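Local coordinates for galactose-binding lectin (Arachis hypogaea, PDB 6VAW), which binds D-galactose and galactosides as a calcium- and manganese-containing homotetrameric lectin of the legume lectin family, at residues F6-F11 with R221-T226; A49-I54 with P199-F204. All blocks are in the same frame, centred on the assembly; numbering follows the deposited sequence.

Contact 1: F6-F11 with R221-T226; sequences FNFNSF and RSWSFT
The Phe6 ring turns one of its faces to CB of Phe225 and sends an edge into the face of Trp223, making a three-ring aromatic cluster on the inward side of the large antiparallel back sheet of the legume lectin sandwich. CB of Phe225 sits 3.7 Å from the centroid of the Phe6 ring, a CH-pi contact over the face, offset toward the rim. Toward the indole the geometry is T-shaped: CE1 of Phe6 points at the six-membered ring, CE1 to CD2 of Trp223 being 3.8 Å, with the planes at 84°. The Phe6 and Phe225 rings are nearly parallel but slid apart, so they scarcely overlap. Phe6 reaches both neighbours because its CG stands between the backbone N and the carbonyl carbon (chi1 56°), which swings the ring across to strand 217-229. Tyr48 stacks on Phe6 as well, and Phe206 meets Trp223 edge-to-face, which ties the cluster to the second sheet.

Beside this cluster the backbones pair in antiparallel register. Phe6 and Phe225 form one hydrogen-bonded pair, Phe8 and Trp223 the next; between them Asn7 and Ser224 form a non-hydrogen-bonded pair whose side chains point to the opposite face. Past the strand end, CB of Trp223 lies at the edge of the Phe11 ring, near its plane, 4.3 Å from CZ. On the indole's polar side, NE1 of Trp223 is hydrogen-bonded to Thr67 OG1.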
loop_
_atom_site.group_PDB
_atom_site.type_symbol
_atom_site.label_atom_id
_atom_site.label_comp_id
_atom_site.label_asym_id
_atom_site.label_seq_id
_atom_site.Cartn_x
_atom_site.Cartn_y
_atom_site.Cartn_z
ATOM N N PHE A 6 8.441 -0.259 -1.108
ATOM C CA PHE A 6 8.497 -1.250 -2.191
ATOM C C PHE A 6 8.200 -2.633 -1.660
ATOM O O PHE A 6 8.269 -2.863 -0.459
ATOM C CB PHE A 6 9.834 -1.224 -2.954
ATOM C CG PHE A 6 11.124 -1.406 -2.187
ATOM C CD1 PHE A 6 11.583 -2.675 -1.854
ATOM C CD2 PHE A 6 11.910 -0.314 -1.848
ATOM C CE1 PHE A 6 12.800 -2.851 -1.184
ATOM C CE2 PHE A 6 13.124 -0.491 -1.168
ATOM C CZ PHE A 6 13.573 -1.759 -0.863
ATOM N N ASN A 7 7.860 -3.552 -2.556
ATOM C CA ASN A 7 7.566 -4.924 -2.182
ATOM C C ASN A 7 7.921 -5.844 -3.347
ATOM O O ASN A 7 7.464 -5.623 -4.477
ATOM C CB ASN A 7 6.095 -5.089 -1.741
ATOM C CG ASN A 7 5.666 -6.519 -1.482
ATOM O OD1 ASN A 7 4.730 -7.027 -2.106
ATOM N ND2 ASN A 7 6.364 -7.218 -0.600
ATOM N N PHE A 8 8.760 -6.846 -3.069
ATOM C CA PHE A 8 9.183 -7.891 -4.004
ATOM C C PHE A 8 8.696 -9.236 -3.513
ATOM O O PHE A 8 9.156 -9.715 -2.486
ATOM C CB PHE A 8 10.721 -7.935 -4.175
ATOM C CG PHE A 8 11.364 -6.722 -4.802
ATOM C CD1 PHE A 8 11.374 -6.556 -6.179
ATOM C CD2 PHE A 8 12.001 -5.767 -4.019
ATOM C CE1 PHE A 8 11.971 -5.427 -6.756
ATOM C CE2 PHE A 8 12.590 -4.638 -4.595
ATOM C CZ PHE A 8 12.572 -4.475 -5.959
ATOM N N ASN A 9 7.765 -9.847 -4.235
ATOM C CA ASN A 9 7.265 -11.197 -3.940
ATOM C C ASN A 9 8.134 -12.216 -4.693
ATOM O O ASN A 9 8.157 -13.406 -4.370
ATOM C CB ASN A 9 5.801 -11.329 -4.357
ATOM C CG ASN A 9 4.884 -10.416 -3.608
ATOM O OD1 ASN A 9 4.915 -10.353 -2.376
ATOM N ND2 ASN A 9 4.059 -9.683 -4.342
ATOM N N SER A 10 8.814 -11.714 -5.731
ATOM C CA SER A 10 9.710 -12.410 -6.629
ATOM C C SER A 10 10.665 -11.402 -7.251
ATOM O O SER A 10 10.453 -10.186 -7.159
ATOM C CB SER A 10 8.917 -13.130 -7.722
ATOM O OG SER A 10 8.194 -12.193 -8.506
ATOM N N PHE A 11 11.682 -11.915 -7.921
ATOM C CA PHE A 11 12.689 -11.110 -8.585
ATOM C C PHE A 11 12.870 -11.578 -10.029
ATOM O O PHE A 11 12.512 -12.705 -10.371
ATOM C CB PHE A 11 14.024 -11.180 -7.828
ATOM C CG PHE A 11 13.947 -10.776 -6.374
ATOM C CD1 PHE A 11 14.018 -9.437 -6.000
ATOM C CD2 PHE A 11 13.817 -11.735 -5.374
ATOM C CE1 PHE A 11 13.995 -9.072 -4.651
ATOM C CE2 PHE A 11 13.776 -11.368 -4.031
ATOM C CZ PHE A 11 13.859 -10.037 -3.677
ATOM N N ARG A 221 14.273 -14.735 -1.074
ATOM C CA ARG A 221 12.958 -15.100 -1.596
ATOM C C ARG A 221 11.987 -13.927 -1.757
ATOM O O ARG A 221 11.198 -13.914 -2.707
ATOM C CB ARG A 221 12.328 -16.171 -0.706
ATOM C CG ARG A 221 13.109 -17.489 -0.713
ATOM C CD ARG A 221 12.530 -18.527 0.233
ATOM N NE ARG A 221 11.098 -18.771 0.007
ATOM C CZ ARG A 221 10.605 -19.703 -0.803
ATOM N NH1 ARG A 221 11.418 -20.505 -1.482
ATOM N NH2 ARG A 221 9.292 -19.842 -0.940
ATOM N N SER A 222 11.986 -12.987 -0.810
ATOM C CA SER A 222 11.086 -11.834 -0.839
ATOM C C SER A 222 11.650 -10.703 -0.002
ATOM O O SER A 222 12.501 -10.937 0.851
ATOM C CB SER A 222 9.687 -12.214 -0.354
ATOM O OG SER A 222 9.680 -12.616 1.001
ATOM N N TRP A 223 11.191 -9.477 -0.265
ATOM C CA TRP A 223 11.645 -8.296 0.457
ATOM C C TRP A 223 10.618 -7.165 0.350
ATOM O O TRP A 223 10.264 -6.769 -0.755
ATOM C CB TRP A 223 12.992 -7.851 -0.113
ATOM C CG TRP A 223 13.668 -6.719 0.606
ATOM C CD1 TRP A 223 13.493 -6.329 1.907
ATOM C CD2 TRP A 223 14.686 -5.870 0.068
ATOM N NE1 TRP A 223 14.327 -5.281 2.201
ATOM C CE2 TRP A 223 15.098 -5.001 1.102
ATOM C CE3 TRP A 223 15.336 -5.797 -1.173
ATOM C CZ2 TRP A 223 16.130 -4.066 0.926
ATOM C CZ3 TRP A 223 16.309 -4.830 -1.363
ATOM C CH2 TRP A 223 16.681 -3.963 -0.328
ATOM N N SER A 224 10.162 -6.639 1.498
ATOM C CA SER A 224 9.276 -5.487 1.569
ATOM C C SER A 224 9.971 -4.438 2.422
ATOM O O SER A 224 10.752 -4.786 3.302
ATOM C CB SER A 224 7.897 -5.869 2.105
ATOM O OG SER A 224 7.939 -6.217 3.479
ATOM N N PHE A 225 9.735 -3.167 2.141
ATOM C CA PHE A 225 10.425 -2.087 2.824
ATOM C C PHE A 225 9.607 -0.825 2.820
ATOM O O PHE A 225 8.989 -0.501 1.817
ATOM C CB PHE A 225 11.773 -1.825 2.100
ATOM C CG PHE A 225 12.633 -0.699 2.630
ATOM C CD1 PHE A 225 12.445 0.605 2.192
ATOM C CD2 PHE A 225 13.659 -0.953 3.524
ATOM C CE1 PHE A 225 13.263 1.638 2.655
ATOM C CE2 PHE A 225 14.447 0.081 4.023
ATOM C CZ PHE A 225 14.252 1.370 3.572
ATOM N N THR A 226 9.635 -0.083 3.935
ATOM C CA THR A 226 9.015 1.228 4.060
ATOM C C THR A 226 9.897 2.074 4.953
ATOM O O THR A 226 10.216 1.648 6.051
ATOM C CB THR A 226 7.568 1.228 4.581
ATOM O OG1 THR A 226 6.712 0.392 3.782
ATOM C CG2 THR A 226 6.982 2.651 4.657
#

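Contact 2: A49-I54 with P199-F204; sequences AMPVRI and PERVKF
Ile54, Val52, Val202 and Phe204 form the apolar centre of this pairing, on the side of the seven-stranded sheet that packs against the back sheet within the legume lectin jelly-roll sandwich. CG2 of Ile54 does double duty: it touches CG2 of Val202 at 3.6 Å and meets the Phe204 ring at its edge, 3.9 Å from CZ. The other branch of the isoleucine, with CG1 between the backbone N and the carbonyl carbon (chi1 51°), carries CD1 over to CG1 of Val202. Val52 crosses Phe204 at about a right angle, CG1 lying 3.8 Å from CE1 of the ring. Beyond the two segments, Phe225 and Phe65 of the back sheet also meet the Phe204 ring, so the valine and isoleucine methyls contact a ring that is itself wedged between the sheets.

Outward from this patch, the backbones of strands 43-53 and 201-209 run antiparallel. Val52 and Val202 exchange two hydrogen bonds; the one from Val52 N to Val202 O is short and straight, 2.7 Å with 168° at the hydrogen. Farther along, Ile54 N reaches Glu200 O at 2.9 Å, a more bent bond at 140°. Where the pairing ends at the Met50 side, a water bridges the two segments, donating to Met50 O and accepting from Phe204 N.

The polar edge gathers round Arg53 and Arg201, on the face opposite Val52 and Val202; Pro51 lies alongside the Arg201 side chain, pointing the same way, its CG 3.9 Å from NH2 of the arginine. Salt bridges tie Arg201 to Glu92 and Arg53 to Glu2. The extended Lys203 chain passes the start of 49-54, its NZ bonded to Asn19 OD1 and its CE 3.5 Å from Ala49 O.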
loop_
_atom_site.group_PDB
_atom_site.type_symbol
_atom_site.label_atom_id
_atom_site.label_comp_id
_atom_site.label_asym_id
_atom_site.label_seq_id
_atom_site.Cartn_x
_atom_site.Cartn_y
_atom_site.Cartn_z
ATOM N N ALA A 49 17.941 -0.365 -6.243
ATOM C CA ALA A 49 18.650 0.508 -7.199
ATOM C C ALA A 49 18.590 1.981 -6.830
ATOM O O ALA A 49 19.452 2.708 -7.275
ATOM C CB ALA A 49 18.118 0.281 -8.584
ATOM N N MET A 50 17.574 2.387 -6.105
ATOM C CA MET A 50 17.436 3.818 -5.817
ATOM C C MET A 50 18.104 4.171 -4.494
ATOM O O MET A 50 17.908 3.479 -3.507
ATOM C CB MET A 50 15.968 4.210 -5.782
ATOM C CG MET A 50 15.774 5.629 -5.451
ATOM S SD MET A 50 14.080 6.139 -5.636
ATOM C CE MET A 50 13.208 5.138 -4.427
ATOM N N PRO A 51 18.864 5.274 -4.447
ATOM C CA PRO A 51 19.418 5.738 -3.206
ATOM C C PRO A 51 18.258 6.133 -2.278
ATOM O O PRO A 51 17.293 6.681 -2.719
ATOM C CB PRO A 51 20.213 6.982 -3.615
ATOM C CG PRO A 51 20.482 6.774 -5.061
ATOM C CD PRO A 51 19.244 6.098 -5.580
ATOM N N VAL A 52 18.436 5.891 -0.990
ATOM C CA VAL A 52 17.403 6.233 -0.027
ATOM C C VAL A 52 17.970 7.316 0.894
ATOM O O VAL A 52 19.050 7.117 1.445
ATOM C CB VAL A 52 16.963 4.957 0.741
ATOM C CG1 VAL A 52 16.104 5.305 1.956
ATOM C CG2 VAL A 52 16.239 3.969 -0.191
ATOM N N ARG A 53 17.234 8.418 1.085
ATOM C CA ARG A 53 17.681 9.501 1.983
ATOM C C ARG A 53 17.322 9.105 3.417
ATOM O O ARG A 53 16.144 9.169 3.789
ATOM C CB ARG A 53 17.027 10.841 1.560
ATOM C CG ARG A 53 17.601 12.111 2.175
ATOM C CD ARG A 53 16.764 13.250 1.587
ATOM N NE ARG A 53 16.947 14.501 2.292
ATOM C CZ ARG A 53 16.007 15.434 2.395
ATOM N NH1 ARG A 53 14.794 15.223 1.887
ATOM N NH2 ARG A 53 16.259 16.574 3.020
ATOM N N ILE A 54 18.314 8.624 4.205
ATOM C CA ILE A 54 18.061 8.172 5.576
ATOM C C ILE A 54 18.155 9.295 6.590
ATOM O O ILE A 54 17.651 9.158 7.700
ATOM C CB ILE A 54 18.931 6.963 6.012
ATOM C CG1 ILE A 54 20.452 7.178 5.749
ATOM C CG2 ILE A 54 18.392 5.708 5.342
ATOM C CD1 ILE A 54 21.370 6.492 6.729
ATOM N N PRO A 199 26.362 8.058 5.354
ATOM C CA PRO A 199 26.052 9.337 4.671
ATOM C C PRO A 199 24.545 9.565 4.551
ATOM O O PRO A 199 23.745 8.612 4.760
ATOM C CB PRO A 199 26.688 9.161 3.291
ATOM C CG PRO A 199 26.693 7.687 3.053
ATOM C CD PRO A 199 26.885 7.051 4.394
ATOM N N GLU A 200 24.143 10.788 4.137
ATOM C CA GLU A 200 22.710 11.103 3.976
ATOM C C GLU A 200 21.985 10.150 3.004
ATOM O O GLU A 200 20.821 9.833 3.231
ATOM C CB GLU A 200 22.516 12.550 3.499
ATOM C CG GLU A 200 22.801 13.571 4.576
ATOM C CD GLU A 200 23.082 14.954 4.029
ATOM O OE1 GLU A 200 22.104 15.683 3.755
ATOM O OE2 GLU A 200 24.274 15.317 3.897
ATOM N N ARG A 201 22.661 9.757 1.900
ATOM C CA ARG A 201 22.131 8.876 0.858
ATOM C C ARG A 201 22.831 7.523 0.913
ATOM O O ARG A 201 24.075 7.417 0.942
ATOM C CB ARG A 201 22.229 9.487 -0.542
ATOM C CG ARG A 201 21.350 10.743 -0.741
ATOM C CD ARG A 201 21.807 11.632 -1.885
ATOM N NE ARG A 201 22.048 10.894 -3.126
ATOM C CZ ARG A 201 21.482 11.172 -4.297
ATOM N NH1 ARG A 201 20.627 12.184 -4.409
ATOM N NH2 ARG A 201 21.784 10.455 -5.370
ATOM N N VAL A 202 22.002 6.481 0.965
ATOM C CA VAL A 202 22.461 5.101 1.105
ATOM C C VAL A 202 21.733 4.158 0.192
ATOM O O VAL A 202 20.728 4.523 -0.430
ATOM C CB VAL A 202 22.352 4.566 2.585
ATOM C CG1 VAL A 202 23.221 5.375 3.554
ATOM C CG2 VAL A 202 20.891 4.475 3.053
ATOM N N LYS A 203 22.268 2.938 0.107
ATOM C CA LYS A 203 21.661 1.809 -0.592
ATOM C C LYS A 203 21.481 0.648 0.418
ATOM O O LYS A 203 22.291 0.447 1.316
ATOM C CB LYS A 203 22.422 1.374 -1.865
ATOM C CG LYS A 203 21.972 2.237 -3.056
ATOM C CD LYS A 203 22.691 1.921 -4.341
ATOM C CE LYS A 203 22.384 2.969 -5.379
ATOM N NZ LYS A 203 23.043 2.655 -6.673
ATOM N N PHE A 204 20.359 -0.036 0.295
ATOM C CA PHE A 204 19.952 -1.172 1.110
ATOM C C PHE A 204 20.098 -2.399 0.241
ATOM O O PHE A 204 19.823 -2.328 -0.951
ATOM C CB PHE A 204 18.487 -1.010 1.579
ATOM C CG PHE A 204 18.264 0.024 2.670
ATOM C CD1 PHE A 204 18.121 1.379 2.355
ATOM C CD2 PHE A 204 18.161 -0.361 3.999
ATOM C CE1 PHE A 204 17.901 2.324 3.355
ATOM C CE2 PHE A 204 17.955 0.590 5.005
ATOM C CZ PHE A 204 17.782 1.921 4.675
HETATM O O HOH W 1 18.818 1.154 -1.961
#

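The two contacts sit on facing layers of one legume lectin domain, their centres about 17 Å apart. Contact 1 joins the N-terminal strand 2-8 to strand 217-229 in the back sheet, while contact 2 joins strands 43-53 and 201-209 in the seven-stranded sheet. Contact 2 is nested along the chain inside the loop closed by contact 1, and strands 201-209 and 217-229 are consecutive, so the chain passes directly from one sheet to the other. The layers touch where CH2 of Trp223 lies 3.6 Å from Phe204 O and CE2 of Phe225 lies 3.7 Å from CE2 of Phe204. Both contacts lie away from the metal and galactoside sites, one in each sheet of the sandwich.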